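Local coordinates for protein sugar kinase, pfkB family (Thermotoga maritima, PDB 2AJR) that probably phosphorylates a sugar phosphate such as fructose 1-phosphate with ATP, as a member of the PfkB carbohydrate kinase family, at residues D24-I29 with Q47-G52; S266-A271 with A303-K308; G297-L302 with K320-F325. One frame throughout, in Å; residues are numbered along the deposited sequence.

Contact 1. Residues D24-I29 with Q47-G52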
loop_
_atom_site.group_PDB
_atom_site.type_symbol
_atom_site.label_atom_id
_atom_site.label_comp_id
_atom_site.label_asym_id
_atom_site.label_seq_id
_atom_site.Cartn_x
_atom_site.Cartn_y
_atom_site.Cartn_z
ATOM N N ASP A 24 -7.423 -2.232 -5.235
ATOM C CA ASP A 24 -7.832 -1.992 -3.869
ATOM C C ASP A 24 -7.136 -3.011 -2.997
ATOM O O ASP A 24 -7.304 -4.217 -3.193
ATOM C CB ASP A 24 -9.348 -2.139 -3.719
ATOM C CG ASP A 24 -10.101 -0.915 -4.169
ATOM O OD1 ASP A 24 -9.668 0.215 -3.815
ATOM O OD2 ASP A 24 -11.136 -1.079 -4.875
ATOM N N ARG A 25 -6.325 -2.535 -2.060
ATOM C CA ARG A 25 -5.792 -3.386 -1.020
ATOM C C ARG A 25 -6.567 -3.179 0.266
ATOM O O ARG A 25 -6.389 -2.169 0.953
ATOM C CB ARG A 25 -4.318 -3.106 -0.775
ATOM C CG ARG A 25 -3.750 -4.013 0.352
ATOM C CD ARG A 25 -2.328 -4.458 0.087
ATOM N NE ARG A 25 -2.241 -5.494 -0.944
ATOM C CZ ARG A 25 -2.521 -6.786 -0.764
ATOM N NH1 ARG A 25 -2.925 -7.252 0.415
ATOM N NH2 ARG A 25 -2.390 -7.623 -1.780
ATOM N N GLU A 26 -7.420 -4.147 0.588
ATOM C CA GLU A 26 -8.191 -4.146 1.832
ATOM C C GLU A 26 -7.433 -4.912 2.923
ATOM O O GLU A 26 -6.891 -5.995 2.708
ATOM C CB GLU A 26 -9.573 -4.772 1.611
ATOM C CG GLU A 26 -10.423 -4.191 0.439
ATOM C CD GLU A 26 -11.169 -5.300 -0.380
ATOM O OE1 GLU A 26 -12.228 -5.796 0.118
ATOM O OE2 GLU A 26 -10.687 -5.667 -1.513
ATOM N N ILE A 27 -7.392 -4.330 4.106
ATOM C CA ILE A 27 -6.690 -4.908 5.232
ATOM C C ILE A 27 -7.659 -4.819 6.395
ATOM O O ILE A 27 -8.228 -3.758 6.633
ATOM C CB ILE A 27 -5.418 -4.104 5.558
ATOM C CG1 ILE A 27 -4.618 -3.828 4.282
ATOM C CG2 ILE A 27 -4.556 -4.836 6.586
ATOM C CD1 ILE A 27 -3.655 -2.682 4.416
ATOM N N PHE A 28 -7.843 -5.923 7.107
ATOM C CA PHE A 28 -8.827 -6.018 8.178
ATOM C C PHE A 28 -8.097 -6.176 9.494
ATOM O O PHE A 28 -7.476 -7.185 9.740
ATOM C CB PHE A 28 -9.790 -7.185 7.904
ATOM C CG PHE A 28 -10.509 -7.039 6.590
ATOM C CD1 PHE A 28 -11.605 -6.186 6.475
ATOM C CD2 PHE A 28 -10.048 -7.686 5.448
ATOM C CE1 PHE A 28 -12.257 -6.010 5.240
ATOM C CE2 PHE A 28 -10.688 -7.503 4.199
ATOM C CZ PHE A 28 -11.788 -6.664 4.099
ATOM N N ILE A 29 -8.141 -5.127 10.300
ATOM C CA ILE A 29 -7.453 -5.059 11.572
ATOM C C ILE A 29 -8.443 -4.587 12.634
ATOM O O ILE A 29 -8.974 -3.484 12.570
ATOM C CB ILE A 29 -6.306 -4.028 11.521
ATOM C CG1 ILE A 29 -5.256 -4.413 10.491
ATOM C CG2 ILE A 29 -5.644 -3.903 12.868
ATOM C CD1 ILE A 29 -4.395 -3.229 10.048
ATOM N N GLN A 47 -7.104 -8.580 1.397
ATOM C CA GLN A 47 -7.797 -8.871 0.161
ATOM C C GLN A 47 -7.287 -7.887 -0.866
ATOM O O GLN A 47 -7.050 -6.718 -0.560
ATOM C CB GLN A 47 -9.304 -8.693 0.353
ATOM C CG GLN A 47 -10.180 -9.344 -0.705
ATOM C CD GLN A 47 -10.211 -10.866 -0.575
ATOM O OE1 GLN A 47 -9.353 -11.571 -1.117
ATOM N NE2 GLN A 47 -11.207 -11.376 0.148
HETATM N N MSE A 48 -7.109 -8.347 -2.088
HETATM C CA MSE A 48 -6.660 -7.461 -3.127
HETATM C C MSE A 48 -7.424 -7.717 -4.400
HETATM O O MSE A 48 -7.577 -8.859 -4.821
HETATM C CB MSE A 48 -5.175 -7.627 -3.333
HETATM C CG MSE A 48 -4.557 -6.416 -3.975
HETATM SE SE MSE A 48 -4.079 -6.733 -5.825
HETATM C CE MSE A 48 -5.381 -8.128 -6.510
ATOM N N SER A 49 -7.915 -6.652 -5.018
ATOM C CA SER A 49 -8.811 -6.815 -6.141
ATOM C C SER A 49 -8.818 -5.597 -7.033
ATOM O O SER A 49 -8.547 -4.496 -6.564
ATOM C CB SER A 49 -10.223 -7.045 -5.614
ATOM O OG SER A 49 -10.661 -5.938 -4.834
ATOM N N PRO A 50 -9.157 -5.780 -8.318
ATOM C CA PRO A 50 -9.397 -4.669 -9.211
ATOM C C PRO A 50 -10.513 -3.787 -8.729
ATOM O O PRO A 50 -11.512 -4.291 -8.238
ATOM C CB PRO A 50 -9.831 -5.340 -10.509
ATOM C CG PRO A 50 -9.265 -6.665 -10.444
ATOM C CD PRO A 50 -9.326 -7.062 -9.005
ATOM N N GLY A 51 -10.336 -2.477 -8.890
ATOM C CA GLY A 51 -11.284 -1.483 -8.446
ATOM C C GLY A 51 -11.312 -0.256 -9.336
ATOM O O GLY A 51 -10.777 -0.261 -10.443
ATOM N N GLY A 52 -11.933 0.808 -8.840
ATOM C CA GLY A 52 -12.360 1.909 -9.688
ATOM C C GLY A 52 -13.834 1.695 -9.935
ATOM O O GLY A 52 -14.277 0.567 -10.124
#
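Asp24 and Glu26 exchange paired backbone hydrogen bonds with Ser49 and Gln47, the shortest running 2.8 Å from Glu26 N to Gln47 O. Between them lies the non-hydrogen-bonded pair Arg25 and Met48, where Met48 CA offers a CA-H...O contact to Asp24 O. The strands run antiparallel, at 158°. On one face, Glu26 and Gln47 lie side by side pointing the same way, and Glu26 OE2 reaches Ser49 OG over a weak 3.3 Å hydrogen bond. Glu26 bends partway along its chain (chi2 139°), so its carboxylate lies alongside CB and CG of Gln47. On the other face the arginine and selenomethionine side chains meet at about a right angle, with Met48 CB over one face of the guanidinium, 3.2 Å from Arg25 NH2. Asp24 OD2 comes within 3.6 Å of CA of Gly51, where the absence of a side chain permits the approach. Farther out, Lys310 positions both acids: its NZ makes a salt bridge to Asp24, and its backbone N bonds Glu26 OE1. Arg25 also makes a cation-pi contact with Phe123 of the second subunit. This small sheet, leading into a Gly-Gly pair, is consistent with the lid of PfkB kinases, many of which dimerise through it.

Contact 2. Residues S266-A271 with A303-K308. With MG (magnesium ion), chain C.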
loop_
_atom_site.group_PDB
_atom_site.type_symbol
_atom_site.label_atom_id
_atom_site.label_comp_id
_atom_site.label_asym_id
_atom_site.label_seq_id
_atom_site.Cartn_x
_atom_site.Cartn_y
_atom_site.Cartn_z
ATOM N N SER A 266 -18.584 0.627 8.140
ATOM C CA SER A 266 -17.305 0.017 7.797
ATOM C C SER A 266 -17.406 -0.985 6.632
ATOM O O SER A 266 -16.389 -1.355 6.033
ATOM C CB SER A 266 -16.672 -0.654 9.036
ATOM O OG SER A 266 -17.356 -1.840 9.407
ATOM N N HIS A 267 -18.619 -1.418 6.306
ATOM C CA HIS A 267 -18.828 -2.397 5.237
ATOM C C HIS A 267 -19.168 -1.726 3.902
ATOM O O HIS A 267 -19.622 -2.393 2.979
ATOM C CB HIS A 267 -19.969 -3.359 5.610
ATOM C CG HIS A 267 -19.667 -4.271 6.758
ATOM N ND1 HIS A 267 -20.527 -5.282 7.140
ATOM C CD2 HIS A 267 -18.603 -4.343 7.594
ATOM C CE1 HIS A 267 -20.013 -5.923 8.176
ATOM N NE2 HIS A 267 -18.841 -5.380 8.464
ATOM N N LEU A 268 -18.920 -0.426 3.791
ATOM C CA LEU A 268 -19.422 0.376 2.679
ATOM C C LEU A 268 -18.570 0.391 1.423
ATOM O O LEU A 268 -19.009 0.938 0.394
ATOM C CB LEU A 268 -19.579 1.833 3.120
ATOM C CG LEU A 268 -20.883 2.279 3.757
ATOM C CD1 LEU A 268 -20.710 3.683 4.256
ATOM C CD2 LEU A 268 -22.031 2.193 2.756
ATOM N N LEU A 269 -17.349 -0.129 1.468
ATOM C CA LEU A 269 -16.501 0.016 0.289
ATOM C C LEU A 269 -17.174 -0.617 -0.920
ATOM O O LEU A 269 -17.453 -1.820 -0.921
ATOM C CB LEU A 269 -15.137 -0.612 0.490
ATOM C CG LEU A 269 -14.211 -0.444 -0.716
ATOM C CD1 LEU A 269 -13.817 1.033 -0.906
ATOM C CD2 LEU A 269 -12.999 -1.330 -0.556
ATOM N N GLY A 270 -17.440 0.202 -1.937
ATOM C CA GLY A 270 -17.950 -0.284 -3.229
ATOM C C GLY A 270 -19.458 -0.447 -3.348
ATOM O O GLY A 270 -19.952 -0.890 -4.396
ATOM N N ALA A 271 -20.183 -0.093 -2.285
ATOM C CA ALA A 271 -21.638 -0.211 -2.246
ATOM C C ALA A 271 -22.321 0.614 -3.334
ATOM O O ALA A 271 -23.354 0.203 -3.884
ATOM C CB ALA A 271 -22.169 0.213 -0.859
ATOM N N ALA A 303 -27.116 -4.963 -0.073
ATOM C CA ALA A 303 -26.509 -6.290 -0.132
ATOM C C ALA A 303 -24.994 -6.159 -0.044
ATOM O O ALA A 303 -24.339 -6.914 0.675
ATOM C CB ALA A 303 -26.904 -7.003 -1.411
ATOM N N ALA A 304 -24.439 -5.175 -0.738
ATOM C CA ALA A 304 -23.000 -4.955 -0.714
ATOM C C ALA A 304 -22.488 -4.712 0.698
ATOM O O ALA A 304 -21.384 -5.138 1.037
ATOM C CB ALA A 304 -22.615 -3.799 -1.621
ATOM N N THR A 305 -23.282 -4.059 1.534
ATOM C CA THR A 305 -22.840 -3.770 2.891
ATOM C C THR A 305 -22.874 -4.985 3.817
ATOM O O THR A 305 -22.359 -4.930 4.919
ATOM C CB THR A 305 -23.702 -2.697 3.552
ATOM O OG1 THR A 305 -24.921 -3.299 4.013
ATOM C CG2 THR A 305 -24.011 -1.575 2.582
ATOM N N ARG A 306 -23.484 -6.084 3.415
ATOM C CA ARG A 306 -23.584 -7.203 4.359
ATOM C C ARG A 306 -22.258 -7.885 4.636
ATOM O O ARG A 306 -22.208 -8.723 5.514
ATOM C CB ARG A 306 -24.612 -8.254 3.920
ATOM C CG ARG A 306 -26.034 -7.742 3.781
ATOM C CD ARG A 306 -26.381 -6.735 4.851
ATOM N NE ARG A 306 -27.741 -6.228 4.718
ATOM C CZ ARG A 306 -28.228 -5.201 5.416
ATOM N NH1 ARG A 306 -27.481 -4.574 6.321
ATOM N NH2 ARG A 306 -29.481 -4.805 5.215
ATOM N N ARG A 307 -21.196 -7.541 3.909
ATOM C CA ARG A 307 -19.871 -8.095 4.181
ATOM C C ARG A 307 -18.822 -7.020 4.354
ATOM O O ARG A 307 -18.893 -5.984 3.713
ATOM C CB ARG A 307 -19.440 -9.008 3.047
ATOM C CG ARG A 307 -20.422 -10.083 2.774
ATOM C CD ARG A 307 -19.898 -11.066 1.772
ATOM N NE ARG A 307 -20.979 -11.895 1.271
ATOM C CZ ARG A 307 -20.819 -12.971 0.511
ATOM N NH1 ARG A 307 -19.610 -13.368 0.145
ATOM N NH2 ARG A 307 -21.885 -13.660 0.118
ATOM N N LYS A 308 -17.830 -7.290 5.196
ATOM C CA LYS A 308 -16.733 -6.350 5.428
ATOM C C LYS A 308 -15.880 -6.122 4.189
ATOM O O LYS A 308 -15.336 -5.039 4.012
ATOM C CB LYS A 308 -15.861 -6.769 6.632
ATOM C CG LYS A 308 -15.065 -8.065 6.502
ATOM C CD LYS A 308 -14.244 -8.359 7.804
ATOM C CE LYS A 308 -13.799 -9.823 7.930
ATOM N NZ LYS A 308 -13.343 -10.393 6.639
HETATM MG MG MG C . -18.703 -4.558 1.798
#
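Three carbonyl oxygens of the two segments converge on one magnesium ion: Arg307 O lies 2.4 Å from the metal, His267 O 2.6 Å and Ala304 O a looser 2.8 Å. Glu309, through its own O, completes the site. The histidine thus serves the ion with its backbone, while its ring ties the loops together. His267 ND1 donates to Thr305 O over 2.9 Å, nearly in the ring plane, though with a bent N-H...O angle of 135°. With CG of His267 beside its own backbone N (chi1 -68°), the imidazole is laid against the turn from Ala304 to Arg307, and the backbone of Arg307 and Lys308 covers one of its faces, Lys308 N sitting above the ring centre. NE2 is held by Glu113, so both ring nitrogens are engaged and the ring's rotation is fixed. A CA-H...O contact from Thr305 CA to His267 O adds a further link. Next to the turn, Ala271 CB packs 4.1 Å from Ala304 CB, joining the start of helix 271-286 to helix 290-304. Gly270 and Ala271 open the GAGD motif, whose helix start forms an anion hole in PfkB kinases; the carbonyl cage beside it resembles the monovalent-cation site of ribokinase relatives.

Contact 3. Residues G297-L302 with K320-F325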
loop_
_atom_site.group_PDB
_atom_site.type_symbol
_atom_site.label_atom_id
_atom_site.label_comp_id
_atom_site.label_asym_id
_atom_site.label_seq_id
_atom_site.Cartn_x
_atom_site.Cartn_y
_atom_site.Cartn_z
ATOM N N GLY A 297 -31.532 -0.802 -7.314
ATOM C CA GLY A 297 -30.195 -0.306 -7.045
ATOM C C GLY A 297 -29.949 -0.264 -5.553
ATOM O O GLY A 297 -28.902 -0.718 -5.079
ATOM N N PHE A 298 -30.934 0.249 -4.814
ATOM C CA PHE A 298 -30.820 0.411 -3.365
ATOM C C PHE A 298 -30.674 -0.955 -2.713
ATOM O O PHE A 298 -29.856 -1.124 -1.824
ATOM C CB PHE A 298 -32.034 1.178 -2.795
ATOM C CG PHE A 298 -31.821 1.720 -1.406
ATOM C CD1 PHE A 298 -32.085 0.937 -0.289
ATOM C CD2 PHE A 298 -31.344 3.007 -1.215
ATOM C CE1 PHE A 298 -31.871 1.432 0.992
ATOM C CE2 PHE A 298 -31.133 3.512 0.061
ATOM C CZ PHE A 298 -31.401 2.727 1.166
ATOM N N ALA A 299 -31.448 -1.928 -3.183
ATOM C CA ALA A 299 -31.349 -3.306 -2.700
ATOM C C ALA A 299 -29.925 -3.844 -2.846
ATOM O O ALA A 299 -29.397 -4.453 -1.914
ATOM C CB ALA A 299 -32.326 -4.198 -3.446
ATOM N N SER A 300 -29.305 -3.623 -4.006
ATOM C CA SER A 300 -27.944 -4.114 -4.241
ATOM C C SER A 300 -26.959 -3.457 -3.279
ATOM O O SER A 300 -26.137 -4.150 -2.656
ATOM C CB SER A 300 -27.504 -3.872 -5.690
ATOM O OG SER A 300 -28.501 -4.313 -6.608
ATOM N N ALA A 301 -27.068 -2.127 -3.158
ATOM C CA ALA A 301 -26.228 -1.367 -2.254
ATOM C C ALA A 301 -26.306 -1.982 -0.869
ATOM O O ALA A 301 -25.277 -2.226 -0.249
ATOM C CB ALA A 301 -26.649 0.103 -2.220
ATOM N N LEU A 302 -27.519 -2.256 -0.392
ATOM C CA LEU A 302 -27.682 -2.837 0.927
ATOM C C LEU A 302 -26.964 -4.161 0.981
ATOM O O LEU A 302 -26.292 -4.448 1.969
ATOM C CB LEU A 302 -29.164 -3.024 1.314
ATOM C CG LEU A 302 -29.870 -1.752 1.810
ATOM C CD1 LEU A 302 -31.327 -2.005 2.065
ATOM C CD2 LEU A 302 -29.194 -1.177 3.060
ATOM N N LYS A 320 -33.078 -10.524 -1.374
ATOM C CA LYS A 320 -33.191 -10.621 0.093
ATOM C C LYS A 320 -33.336 -9.276 0.803
ATOM O O LYS A 320 -33.778 -9.216 1.943
ATOM C CB LYS A 320 -31.970 -11.345 0.675
ATOM C CG LYS A 320 -32.085 -12.861 0.660
ATOM C CD LYS A 320 -30.723 -13.530 0.862
ATOM C CE LYS A 320 -30.871 -15.038 1.031
ATOM N NZ LYS A 320 -29.609 -15.799 0.751
ATOM N N GLU A 321 -32.944 -8.208 0.127
ATOM C CA GLU A 321 -32.944 -6.894 0.721
ATOM C C GLU A 321 -34.231 -6.136 0.449
ATOM O O GLU A 321 -34.408 -5.037 0.974
ATOM C CB GLU A 321 -31.756 -6.077 0.199
ATOM C CG GLU A 321 -30.389 -6.660 0.535
ATOM C CD GLU A 321 -30.121 -6.756 2.031
ATOM O OE1 GLU A 321 -30.852 -6.127 2.832
ATOM O OE2 GLU A 321 -29.168 -7.471 2.402
ATOM N N TYR A 322 -35.135 -6.700 -0.355
ATOM C CA TYR A 322 -36.388 -5.993 -0.665
ATOM C C TYR A 322 -37.228 -5.750 0.585
ATOM O O TYR A 322 -38.061 -4.853 0.627
ATOM C CB TYR A 322 -37.179 -6.692 -1.781
ATOM C CG TYR A 322 -37.057 -5.935 -3.092
ATOM C CD1 TYR A 322 -35.943 -6.104 -3.934
ATOM C CD2 TYR A 322 -38.027 -4.996 -3.466
ATOM C CE1 TYR A 322 -35.825 -5.369 -5.133
ATOM C CE2 TYR A 322 -37.920 -4.266 -4.661
ATOM C CZ TYR A 322 -36.823 -4.452 -5.487
ATOM O OH TYR A 322 -36.737 -3.711 -6.652
ATOM N N ASP A 323 -36.943 -6.531 1.614
ATOM C CA ASP A 323 -37.600 -6.442 2.910
ATOM C C ASP A 323 -37.155 -5.248 3.767
ATOM O O ASP A 323 -37.880 -4.815 4.648
ATOM C CB ASP A 323 -37.255 -7.726 3.676
ATOM C CG ASP A 323 -38.407 -8.260 4.491
ATOM O OD1 ASP A 323 -39.109 -7.459 5.165
ATOM O OD2 ASP A 323 -38.579 -9.502 4.467
ATOM N N HIS A 324 -35.959 -4.735 3.521
ATOM C CA HIS A 324 -35.268 -3.879 4.486
ATOM C C HIS A 324 -35.181 -2.418 4.060
ATOM O O HIS A 324 -34.255 -1.731 4.457
ATOM C CB HIS A 324 -33.842 -4.402 4.731
ATOM C CG HIS A 324 -33.785 -5.825 5.198
ATOM N ND1 HIS A 324 -33.121 -6.812 4.500
ATOM C CD2 HIS A 324 -34.310 -6.426 6.291
ATOM C CE1 HIS A 324 -33.235 -7.958 5.146
ATOM N NE2 HIS A 324 -33.959 -7.755 6.231
ATOM N N PHE A 325 -36.127 -1.941 3.258
ATOM C CA PHE A 325 -36.196 -0.517 2.973
ATOM C C PHE A 325 -37.609 -0.055 2.688
ATOM O O PHE A 325 -38.455 -0.856 2.322
ATOM C CB PHE A 325 -35.234 -0.126 1.842
ATOM C CG PHE A 325 -35.591 -0.695 0.499
ATOM C CD1 PHE A 325 -36.495 -0.042 -0.328
ATOM C CD2 PHE A 325 -34.985 -1.856 0.041
ATOM C CE1 PHE A 325 -36.818 -0.549 -1.576
ATOM C CE2 PHE A 325 -35.293 -2.376 -1.215
ATOM C CZ PHE A 325 -36.218 -1.720 -2.024
#
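The rings of Phe298 and Phe325 meet obliquely, planes 59° apart and centroids separated by 5.5 Å, in the apolar layer that joins a late helix of this ribokinase-type fold to the edge strand of its main sheet. The two side chains slide past each other in opposite directions, bringing Phe298 CE1 to 3.8 Å from Phe325 CB. Phe298 swings its CG opposite the backbone N, whereas Phe325 tucks CG into the cleft flanked by its own N and carbonyl carbon (chi1 67°), turning its ring back toward helix 290-304. There Phe325 CE2 touches the methyl of Ala299 and Phe325 CD2 meets Leu302 CD1 at 4.2 Å, the leucine lying aslant to the ring. Tyr322 comes in from another direction, its CD1 and CE1 against Ala299 CB. Ile257 of the neighbouring strand packs on both phenylalanines, placing them between helix and sheet. Beside these apolar groups, Glu321 rests its CG 3.4 Å from Ala299 O, and its aliphatic part against Leu302 CB. Two partners satisfy its buried carboxylate: Arg306 forms a salt bridge with OE2, while His324 ND1 donates to Glu321 OE1 at 2.9 Å, approaching from above the carboxylate plane, 44° out of it.

Overall arrangement
Helix 290-304 carries both contact 2 and contact 3, whose centres lie about 12 Å apart; a salt bridge joins the two. Contact 3 is the most buried and relies on aromatic and aliphatic packing, as suits a helix covering the main sheet. Contact 2, partly buried, trades packing for backbone carbonyls gathered round a metal. Contact 1 belongs to the separate four-stranded sheet and rests on regular strand pairing, with charged side chains on both faces. It still touches contact 2, where Phe28 packs against Lys308, but remains about 14 Å from contact 3 at the nearest atoms. The metal-binding loops therefore lie between lid and core.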